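Local coordinates for putative uncharacterized protein PH0242 (Pyrococcus horikoshii, PDB 3VU1) that is an uncharacterised protein also known as oligosaccharyltransferase AglB, of which this is the C-terminal globular domain, with a bound calcium ion, at residues D61-L66 against S75-E80; A95-I100 against A209-V214; L66-D71 against N85-Y90. One frame throughout, in Å; residues are numbered along the deposited sequence.

Contact 1. Residues D61-L66 against S75-E80; sequences DHILAL and SEVDFE. With CA (calcium ion), chain C.
Glu76 OE1 has two partners. It binds the calcium ion at 2.6 Å, and it also accepts a hydrogen bond from the backbone N of Gly287. Glu76 OE2 takes the same calcium ion at 2.5 Å, making the carboxylate a bidentate ligand. Ala285 O, His319 O and Glu322 OE1 complete the protein ligands. After Glu76 the chain packs on helix 60-69 through the apolar side chains of Val77 and Phe79. Val77 is the main point of touch. Its CG1 meets Ile63 CG2 at 3.3 Å, and its CG2 also packs against that methyl. From the next turn of the helix, Leu66 CD2 reaches Val77 CG2 at 3.8 Å. Leu66 CG stands opposite its own backbone N (chi1 -178°), which carries the branched end to the valine. Two inverse gamma turns, centred on Glu76 and Asp78, shape this part of the loop, each with a weak backbone bond. This geometry sends Glu76 and Asp78 off the helix and turns Val77 onto it. Asp78 OD1 then forms a salt bridge with Arg288 NE. Phe79 extends the apolar strip. Val77 CG1 lies 3.4 Å above one face of the Phe79 ring, displaced toward the rim. Leu64 CD2 meets Phe79 CE2 at 3.9 Å, with the two side chains crossing at about a right angle. At the other end of the loop, Ser75 CB packs on Leu66 O, while Ser75 OG hydrogen-bonds to Gly72 O.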
loop_
_atom_site.group_PDB
_atom_site.type_symbol
_atom_site.label_atom_id
_atom_site.label_comp_id
_atom_site.label_asym_id
_atom_site.label_seq_id
_atom_site.Cartn_x
_atom_site.Cartn_y
_atom_site.Cartn_z
ATOM N N ASP A 61 -2.446 -10.982 -7.658
ATOM C CA ASP A 61 -1.370 -11.520 -6.826
ATOM C C ASP A 61 -0.021 -10.897 -7.156
ATOM O O ASP A 61 0.769 -10.587 -6.261
ATOM C CB ASP A 61 -1.246 -13.044 -7.013
ATOM C CG ASP A 61 -2.306 -13.857 -6.215
ATOM O OD1 ASP A 61 -3.296 -13.283 -5.666
ATOM O OD2 ASP A 61 -2.126 -15.103 -6.156
ATOM N N HIS A 62 0.247 -10.719 -8.447
ATOM C CA HIS A 62 1.517 -10.158 -8.898
ATOM C C HIS A 62 1.633 -8.729 -8.474
ATOM O O HIS A 62 2.754 -8.246 -8.182
ATOM C CB HIS A 62 1.657 -10.255 -10.404
ATOM C CG HIS A 62 1.835 -11.656 -10.892
ATOM N ND1 HIS A 62 3.016 -12.298 -10.823
ATOM C CD2 HIS A 62 0.916 -12.569 -11.431
ATOM C CE1 HIS A 62 2.878 -13.546 -11.317
ATOM N NE2 HIS A 62 1.590 -13.711 -11.683
ATOM N N ILE A 63 0.490 -8.038 -8.430
ATOM C CA ILE A 63 0.503 -6.650 -8.034
ATOM C C ILE A 63 0.644 -6.494 -6.507
ATOM O O ILE A 63 1.474 -5.691 -6.015
ATOM C CB ILE A 63 -0.679 -5.872 -8.660
ATOM C CG1 ILE A 63 -0.678 -6.080 -10.184
ATOM C CG2 ILE A 63 -0.596 -4.394 -8.307
ATOM C CD1 ILE A 63 0.662 -5.874 -10.880
ATOM N N LEU A 64 -0.118 -7.280 -5.755
ATOM C CA LEU A 64 0.125 -7.354 -4.319
ATOM C C LEU A 64 1.607 -7.666 -4.027
ATOM O O LEU A 64 2.204 -7.062 -3.128
ATOM C CB LEU A 64 -0.803 -8.359 -3.619
ATOM C CG LEU A 64 -2.283 -7.960 -3.509
ATOM C CD1 LEU A 64 -3.083 -9.011 -2.743
ATOM C CD2 LEU A 64 -2.480 -6.604 -2.859
ATOM N N ALA A 65 2.204 -8.588 -4.778
ATOM C CA ALA A 65 3.552 -9.009 -4.451
ATOM C C ALA A 65 4.493 -7.895 -4.852
ATOM O O ALA A 65 5.528 -7.706 -4.203
ATOM C CB ALA A 65 3.930 -10.317 -5.128
ATOM N N LEU A 66 4.125 -7.149 -5.900
ATOM C CA LEU A 66 4.979 -6.099 -6.412
ATOM C C LEU A 66 5.093 -5.066 -5.294
ATOM O O LEU A 66 6.187 -4.661 -4.905
ATOM C CB LEU A 66 4.402 -5.469 -7.687
ATOM C CG LEU A 66 5.248 -4.353 -8.355
ATOM C CD1 LEU A 66 6.724 -4.722 -8.565
ATOM C CD2 LEU A 66 4.655 -3.920 -9.682
ATOM N N SER A 75 7.735 -0.059 -6.608
ATOM C CA SER A 75 6.775 -0.673 -5.690
ATOM C C SER A 75 5.480 0.125 -5.603
ATOM O O SER A 75 4.532 -0.275 -4.905
ATOM C CB SER A 75 7.393 -0.858 -4.320
ATOM O OG SER A 75 7.320 0.353 -3.594
ATOM N N GLU A 76 5.437 1.237 -6.333
ATOM C CA GLU A 76 4.293 2.144 -6.274
ATOM C C GLU A 76 3.166 1.707 -7.196
ATOM O O GLU A 76 2.952 2.196 -8.284
ATOM C CB GLU A 76 4.689 3.596 -6.517
ATOM C CG GLU A 76 5.317 4.271 -5.303
ATOM C CD GLU A 76 5.373 5.793 -5.430
ATOM O OE1 GLU A 76 4.407 6.405 -5.972
ATOM O OE2 GLU A 76 6.383 6.388 -4.972
ATOM N N VAL A 77 2.406 0.787 -6.687
ATOM C CA VAL A 77 1.305 0.228 -7.389
ATOM C C VAL A 77 0.048 1.113 -7.256
ATOM O O VAL A 77 -0.157 1.781 -6.238
ATOM C CB VAL A 77 1.153 -1.181 -6.816
ATOM C CG1 VAL A 77 -0.301 -1.560 -6.609
ATOM C CG2 VAL A 77 1.962 -2.131 -7.679
ATOM N N ASP A 78 -0.795 1.129 -8.284
ATOM C CA ASP A 78 -1.944 2.022 -8.256
ATOM C C ASP A 78 -3.169 1.385 -7.574
ATOM O O ASP A 78 -4.204 1.082 -8.210
ATOM C CB ASP A 78 -2.234 2.614 -9.641
ATOM C CG ASP A 78 -3.468 3.529 -9.649
ATOM O OD1 ASP A 78 -3.768 4.195 -8.644
ATOM O OD2 ASP A 78 -4.161 3.584 -10.675
ATOM N N PHE A 79 -3.060 1.230 -6.255
ATOM C CA PHE A 79 -4.187 0.689 -5.465
ATOM C C PHE A 79 -5.485 1.494 -5.564
ATOM O O PHE A 79 -6.577 0.940 -5.319
ATOM C CB PHE A 79 -3.819 0.522 -3.993
ATOM C CG PHE A 79 -2.831 -0.571 -3.729
ATOM C CD1 PHE A 79 -1.704 -0.328 -2.934
ATOM C CD2 PHE A 79 -3.026 -1.849 -4.256
ATOM C CE1 PHE A 79 -0.796 -1.347 -2.665
ATOM C CE2 PHE A 79 -2.126 -2.860 -3.985
ATOM C CZ PHE A 79 -1.010 -2.614 -3.199
ATOM N N GLU A 80 -5.375 2.784 -5.892
ATOM C CA GLU A 80 -6.567 3.614 -6.007
ATOM C C GLU A 80 -7.533 3.061 -7.069
ATOM O O GLU A 80 -8.739 3.027 -6.847
ATOM C CB GLU A 80 -6.229 5.091 -6.267
ATOM C CG GLU A 80 -7.449 5.973 -6.553
ATOM C CD GLU A 80 -8.479 6.000 -5.416
ATOM O OE1 GLU A 80 -9.489 6.761 -5.511
ATOM O OE2 GLU A 80 -8.280 5.265 -4.417
HETATM CA CA CA C . 5.129 8.555 -4.740
#

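Contact 2. Residues A95-I100 against A209-V214; sequences AKFNAI and ATSNFV
Phe97 and Phe213 come together from the first turns of two helices, with their CA atoms 9.2 Å apart. Lys96 and Ser211 occupy the N-cap positions of helix 97-103 and helix 212-218, so this is a meeting of two helix N-termini. Both phenylalanines direct their CB toward the other segment. Their rings lie near parallel, with planes at 25°, but they are slid apart so that they barely overlap. The ring centroids are 5.0 Å apart. Phe97 CE1 reaches Phe213 CD1 at 3.4 Å and also sits against Phe213 CB. Phe213 CG is turned opposite to its backbone N (chi1 173°), which swings the ring, with CD1 leading, toward Phe97 CE1. All the residues that touch are buried. Ile125 of strand 125-130 touches the side chains of both phenylalanines and brings this strand, part of the ten-stranded mixed sheet, against the helix pair. Helix 212-218 is also tied to helix 60-69, because the backbone N of Phe213 hydrogen-bonds to Leu68 O. Ser211 adds a smaller contact beside the aromatic pair. Its hydroxyl has a polar partner outside the pair, the carbonyl oxygen of Val208. Toward helix 97-103, Ser211 OG comes 3.9 Å from Phe97 CZ, near the end of the ring.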
loop_
_atom_site.group_PDB
_atom_site.type_symbol
_atom_site.label_atom_id
_atom_site.label_comp_id
_atom_site.label_asym_id
_atom_site.label_seq_id
_atom_site.Cartn_x
_atom_site.Cartn_y
_atom_site.Cartn_z
ATOM N N ALA A 95 6.644 -16.387 6.249
ATOM C CA ALA A 95 6.656 -17.809 5.844
ATOM C C ALA A 95 6.300 -17.977 4.373
ATOM O O ALA A 95 6.691 -18.949 3.766
ATOM C CB ALA A 95 5.709 -18.643 6.703
ATOM N N LYS A 96 5.543 -17.038 3.812
ATOM C CA LYS A 96 5.235 -17.090 2.395
ATOM C C LYS A 96 6.145 -16.189 1.557
ATOM O O LYS A 96 5.915 -16.010 0.349
ATOM C CB LYS A 96 3.765 -16.744 2.157
ATOM C CG LYS A 96 2.849 -17.857 2.582
ATOM C CD LYS A 96 1.395 -17.465 2.604
ATOM C CE LYS A 96 0.618 -18.762 2.691
ATOM N NZ LYS A 96 -0.792 -18.635 2.273
ATOM N N PHE A 97 7.191 -15.638 2.174
ATOM C CA PHE A 97 7.883 -14.559 1.494
ATOM C C PHE A 97 8.676 -14.902 0.234
ATOM O O PHE A 97 8.825 -14.035 -0.620
ATOM C CB PHE A 97 8.660 -13.644 2.440
ATOM C CG PHE A 97 8.624 -12.196 2.004
ATOM C CD1 PHE A 97 7.448 -11.448 2.119
ATOM C CD2 PHE A 97 9.737 -11.592 1.442
ATOM C CE1 PHE A 97 7.388 -10.134 1.686
ATOM C CE2 PHE A 97 9.688 -10.276 1.038
ATOM C CZ PHE A 97 8.513 -9.551 1.149
ATOM N N ASN A 98 9.147 -16.137 0.084
ATOM C CA ASN A 98 9.766 -16.541 -1.181
ATOM C C ASN A 98 8.757 -16.437 -2.318
ATOM O O ASN A 98 9.046 -15.849 -3.353
ATOM C CB ASN A 98 10.324 -17.959 -1.121
ATOM C CG ASN A 98 11.720 -18.021 -0.509
ATOM O OD1 ASN A 98 12.550 -18.800 -0.985
ATOM N ND2 ASN A 98 11.997 -17.209 0.538
ATOM N N ALA A 99 7.549 -16.957 -2.105
ATOM C CA ALA A 99 6.530 -16.882 -3.143
ATOM C C ALA A 99 6.259 -15.433 -3.497
ATOM O O ALA A 99 6.230 -15.093 -4.700
ATOM C CB ALA A 99 5.250 -17.608 -2.739
ATOM N N ILE A 100 6.039 -14.602 -2.465
ATOM C CA ILE A 100 5.735 -13.196 -2.658
ATOM C C ILE A 100 6.895 -12.525 -3.365
ATOM O O ILE A 100 6.679 -11.759 -4.295
ATOM C CB ILE A 100 5.460 -12.462 -1.331
ATOM C CG1 ILE A 100 4.280 -13.126 -0.584
ATOM C CG2 ILE A 100 5.202 -10.968 -1.576
ATOM C CD1 ILE A 100 4.047 -12.621 0.826
ATOM N N ALA A 209 15.726 -6.949 1.416
ATOM C CA ALA A 209 16.029 -6.221 2.667
ATOM C C ALA A 209 15.221 -4.945 2.897
ATOM O O ALA A 209 14.830 -4.670 4.015
ATOM C CB ALA A 209 17.501 -5.912 2.763
ATOM N N THR A 210 14.966 -4.161 1.856
ATOM C CA THR A 210 14.214 -2.916 2.037
ATOM C C THR A 210 12.789 -2.967 1.482
ATOM O O THR A 210 12.185 -1.932 1.214
ATOM C CB THR A 210 14.966 -1.706 1.451
ATOM O OG1 THR A 210 15.216 -1.908 0.046
ATOM C CG2 THR A 210 16.297 -1.489 2.201
ATOM N N SER A 211 12.258 -4.175 1.320
ATOM C CA SER A 211 10.907 -4.385 0.796
ATOM C C SER A 211 9.891 -3.683 1.678
ATOM O O SER A 211 10.091 -3.569 2.894
ATOM C CB SER A 211 10.593 -5.892 0.773
ATOM O OG SER A 211 10.677 -6.449 2.090
ATOM N N ASN A 212 8.784 -3.256 1.082
ATOM C CA ASN A 212 7.684 -2.674 1.822
ATOM C C ASN A 212 7.095 -3.567 2.926
ATOM O O ASN A 212 6.637 -3.062 3.950
ATOM C CB ASN A 212 6.597 -2.257 0.856
ATOM C CG ASN A 212 7.003 -1.070 -0.006
ATOM O OD1 ASN A 212 7.818 -0.246 0.391
ATOM N ND2 ASN A 212 6.452 -0.997 -1.208
ATOM N N PHE A 213 7.074 -4.887 2.727
ATOM C CA PHE A 213 6.576 -5.768 3.771
ATOM C C PHE A 213 7.412 -5.655 5.057
ATOM O O PHE A 213 6.866 -5.554 6.150
ATOM C CB PHE A 213 6.575 -7.210 3.306
ATOM C CG PHE A 213 6.241 -8.197 4.396
ATOM C CD1 PHE A 213 7.213 -9.060 4.896
ATOM C CD2 PHE A 213 4.971 -8.274 4.913
ATOM C CE1 PHE A 213 6.922 -9.985 5.896
ATOM C CE2 PHE A 213 4.660 -9.202 5.916
ATOM C CZ PHE A 213 5.630 -10.054 6.410
ATOM N N VAL A 214 8.734 -5.697 4.907
ATOM C CA VAL A 214 9.648 -5.542 6.020
ATOM C C VAL A 214 9.365 -4.228 6.757
ATOM O O VAL A 214 9.319 -4.221 7.982
ATOM C CB VAL A 214 11.109 -5.602 5.530
ATOM C CG1 VAL A 214 12.039 -5.035 6.575
ATOM C CG2 VAL A 214 11.516 -7.032 5.206
#

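Contact 3. Residues L66-D71 against N85-Y90; sequences LFLARD and NYFIIY
Phe87 has the most surface buried here, with Leu68 and Phe67 next. The contact sets helix 60-69 on one face of strand 86-90 and is wholly apolar across the two segments. The Phe67 and Phe87 side chains run alongside each other, pointing opposite ways. Their ring centroids are 5.1 Å apart and the planes are inclined at 58°, so the pair is oblique. Phe67 CD2 approaches Phe87 CE1 at 3.7 Å. The neighbouring Phe67 CE2 lies 3.9 Å above one face of the Phe87 ring, displaced toward the rim. Both phenylalanines have CG trans to the backbone N, Phe67 with chi1 177° and Phe87 with chi1 -164°. This extends each ring across the gap between helix and strand.

Leu68 uses one methyl for two partners. Its CD2 meets Ile89 CD1 at 3.6 Å and Phe87 CE2 at 4.1 Å, and so bridges two residues of the strand. Phe87 and Ile89 are two apart in the strand and turn to the same face. The backbones stay well separated, with 9.4 Å between Leu68 CA and Ile89 CA, and side chains fill the space between them.

The strand belongs to a four-stranded mixed sheet, in which it runs between strands 30-32 and 245-250. Phe67 also stacks on Phe236 of strand 236-242, at the border of the same sheet. Ile88 packs on Trp13 and Leu20 of helix 13-23, while helix 60-69 covers Phe87 and Ile89. Helix 212-218 joins on the helix 60-69 side, where Leu216 touches Phe67 and Ala217 touches Ile89.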
loop_
_atom_site.group_PDB
_atom_site.type_symbol
_atom_site.label_atom_id
_atom_site.label_comp_id
_atom_site.label_asym_id
_atom_site.label_seq_id
_atom_site.Cartn_x
_atom_site.Cartn_y
_atom_site.Cartn_z
ATOM N N LEU A 66 4.125 -7.149 -5.900
ATOM C CA LEU A 66 4.979 -6.099 -6.412
ATOM C C LEU A 66 5.093 -5.066 -5.294
ATOM O O LEU A 66 6.187 -4.661 -4.905
ATOM C CB LEU A 66 4.402 -5.469 -7.687
ATOM C CG LEU A 66 5.248 -4.353 -8.355
ATOM C CD1 LEU A 66 6.724 -4.722 -8.565
ATOM C CD2 LEU A 66 4.655 -3.920 -9.682
ATOM N N PHE A 67 3.946 -4.672 -4.754
ATOM C CA PHE A 67 3.932 -3.825 -3.566
ATOM C C PHE A 67 4.787 -4.359 -2.417
ATOM O O PHE A 67 5.641 -3.644 -1.927
ATOM C CB PHE A 67 2.500 -3.617 -3.092
ATOM C CG PHE A 67 2.397 -2.818 -1.849
ATOM C CD1 PHE A 67 2.883 -1.508 -1.805
ATOM C CD2 PHE A 67 1.814 -3.371 -0.702
ATOM C CE1 PHE A 67 2.796 -0.768 -0.640
ATOM C CE2 PHE A 67 1.721 -2.622 0.474
ATOM C CZ PHE A 67 2.220 -1.320 0.504
ATOM N N LEU A 68 4.573 -5.609 -2.003
ATOM C CA LEU A 68 5.141 -6.108 -0.743
ATOM C C LEU A 68 6.634 -6.363 -0.787
ATOM O O LEU A 68 7.323 -6.094 0.183
ATOM C CB LEU A 68 4.411 -7.363 -0.256
ATOM C CG LEU A 68 2.956 -7.148 0.199
ATOM C CD1 LEU A 68 2.137 -8.432 0.290
ATOM C CD2 LEU A 68 2.892 -6.408 1.513
ATOM N N ALA A 69 7.118 -6.883 -1.912
ATOM C CA ALA A 69 8.482 -7.377 -2.030
ATOM C C ALA A 69 9.428 -6.268 -2.475
ATOM O O ALA A 69 10.630 -6.460 -2.528
ATOM C CB ALA A 69 8.543 -8.553 -3.013
ATOM N N ARG A 70 8.908 -5.106 -2.820
ATOM C CA ARG A 70 9.791 -4.108 -3.388
ATOM C C ARG A 70 9.824 -2.814 -2.637
ATOM O O ARG A 70 9.170 -2.657 -1.619
ATOM C CB ARG A 70 9.453 -3.847 -4.836
ATOM C CG ARG A 70 9.419 -5.111 -5.616
ATOM C CD ARG A 70 10.795 -5.612 -6.029
ATOM N NE ARG A 70 10.583 -5.959 -7.430
ATOM C CZ ARG A 70 11.330 -5.564 -8.444
ATOM N NH1 ARG A 70 12.439 -4.892 -8.226
ATOM N NH2 ARG A 70 10.971 -5.916 -9.676
ATOM N N ASP A 71 10.596 -1.883 -3.171
ATOM C CA ASP A 71 10.979 -0.690 -2.467
ATOM C C ASP A 71 10.999 0.371 -3.536
ATOM O O ASP A 71 11.181 0.057 -4.710
ATOM C CB ASP A 71 12.380 -0.893 -1.895
ATOM C CG ASP A 71 12.874 0.300 -1.091
ATOM O OD1 ASP A 71 14.126 0.414 -0.934
ATOM O OD2 ASP A 71 12.018 1.105 -0.628
ATOM N N ASN A 85 -9.231 0.535 0.315
ATOM C CA ASN A 85 -9.416 1.302 1.528
ATOM C C ASN A 85 -8.448 0.865 2.636
ATOM O O ASN A 85 -7.837 1.701 3.297
ATOM C CB ASN A 85 -10.877 1.173 1.983
ATOM C CG ASN A 85 -11.842 1.901 1.055
ATOM O OD1 ASN A 85 -12.540 1.287 0.243
ATOM N ND2 ASN A 85 -11.866 3.219 1.157
ATOM N N TYR A 86 -8.310 -0.446 2.835
ATOM C CA TYR A 86 -7.488 -0.973 3.905
ATOM C C TYR A 86 -6.590 -2.074 3.380
ATOM O O TYR A 86 -6.968 -2.845 2.504
ATOM C CB TYR A 86 -8.349 -1.487 5.060
ATOM C CG TYR A 86 -9.198 -0.392 5.646
ATOM C CD1 TYR A 86 -10.502 -0.204 5.215
ATOM C CD2 TYR A 86 -8.674 0.504 6.586
ATOM C CE1 TYR A 86 -11.276 0.833 5.704
ATOM C CE2 TYR A 86 -9.445 1.535 7.105
ATOM C CZ TYR A 86 -10.740 1.693 6.659
ATOM O OH TYR A 86 -11.513 2.697 7.139
ATOM N N PHE A 87 -5.376 -2.118 3.906
ATOM C CA PHE A 87 -4.449 -3.124 3.528
ATOM C C PHE A 87 -4.006 -3.798 4.813
ATOM O O PHE A 87 -3.480 -3.148 5.729
ATOM C CB PHE A 87 -3.254 -2.517 2.787
ATOM C CG PHE A 87 -2.444 -3.535 2.049
ATOM C CD1 PHE A 87 -2.414 -3.539 0.667
ATOM C CD2 PHE A 87 -1.760 -4.536 2.733
ATOM C CE1 PHE A 87 -1.685 -4.495 -0.020
ATOM C CE2 PHE A 87 -1.037 -5.502 2.047
ATOM C CZ PHE A 87 -0.997 -5.476 0.662
ATOM N N ILE A 88 -4.204 -5.110 4.861
ATOM C CA ILE A 88 -3.895 -5.887 6.047
ATOM C C ILE A 88 -2.539 -6.562 5.936
ATOM O O ILE A 88 -2.267 -7.328 4.999
ATOM C CB ILE A 88 -4.967 -6.934 6.312
ATOM C CG1 ILE A 88 -6.299 -6.232 6.520
ATOM C CG2 ILE A 88 -4.582 -7.732 7.526
ATOM C CD1 ILE A 88 -7.504 -7.168 6.502
ATOM N N ILE A 89 -1.684 -6.265 6.901
ATOM C CA ILE A 89 -0.344 -6.806 6.913
ATOM C C ILE A 89 -0.278 -7.841 8.012
ATOM O O ILE A 89 -0.748 -7.621 9.137
ATOM C CB ILE A 89 0.686 -5.700 7.100
ATOM C CG1 ILE A 89 0.699 -4.823 5.846
ATOM C CG2 ILE A 89 2.054 -6.275 7.422
ATOM C CD1 ILE A 89 1.313 -5.446 4.599
ATOM N N TYR A 90 0.286 -8.984 7.664
ATOM C CA TYR A 90 0.286 -10.133 8.533
ATOM C C TYR A 90 1.725 -10.557 8.771
ATOM O O TYR A 90 2.386 -11.063 7.864
ATOM C CB TYR A 90 -0.521 -11.240 7.849
ATOM C CG TYR A 90 -0.756 -12.484 8.680
ATOM C CD1 TYR A 90 -0.890 -12.403 10.069
ATOM C CD2 TYR A 90 -0.874 -13.739 8.073
ATOM C CE1 TYR A 90 -1.108 -13.530 10.826
ATOM C CE2 TYR A 90 -1.104 -14.876 8.825
ATOM C CZ TYR A 90 -1.223 -14.764 10.202
ATOM O OH TYR A 90 -1.428 -15.879 10.986
#

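Overall arrangement
Helix 60-69 is common to contacts 1 and 3, which share Leu66 and have centres 8 Å apart. Phe79 CE1 lies 3.6 Å from Phe67 CG, and Leu64 CD2 lies 3.6 Å from Phe87 CE1, so their apolar packing is continuous. Just past the end of that helix, Arg70 and Asp71 meet contact 2, centred 9 Å from contact 3. There Asn212 N lies 2.8 Å from Arg70 O and Thr210 OG1 2.7 Å from Asp71 OD1, both probable hydrogen bonds. Contacts 1 and 2 are about 13 Å apart between centres. Contact 1 holds a calcium ligand, and the side chain of Phe67 in contact 3 is about 10 Å from the ion.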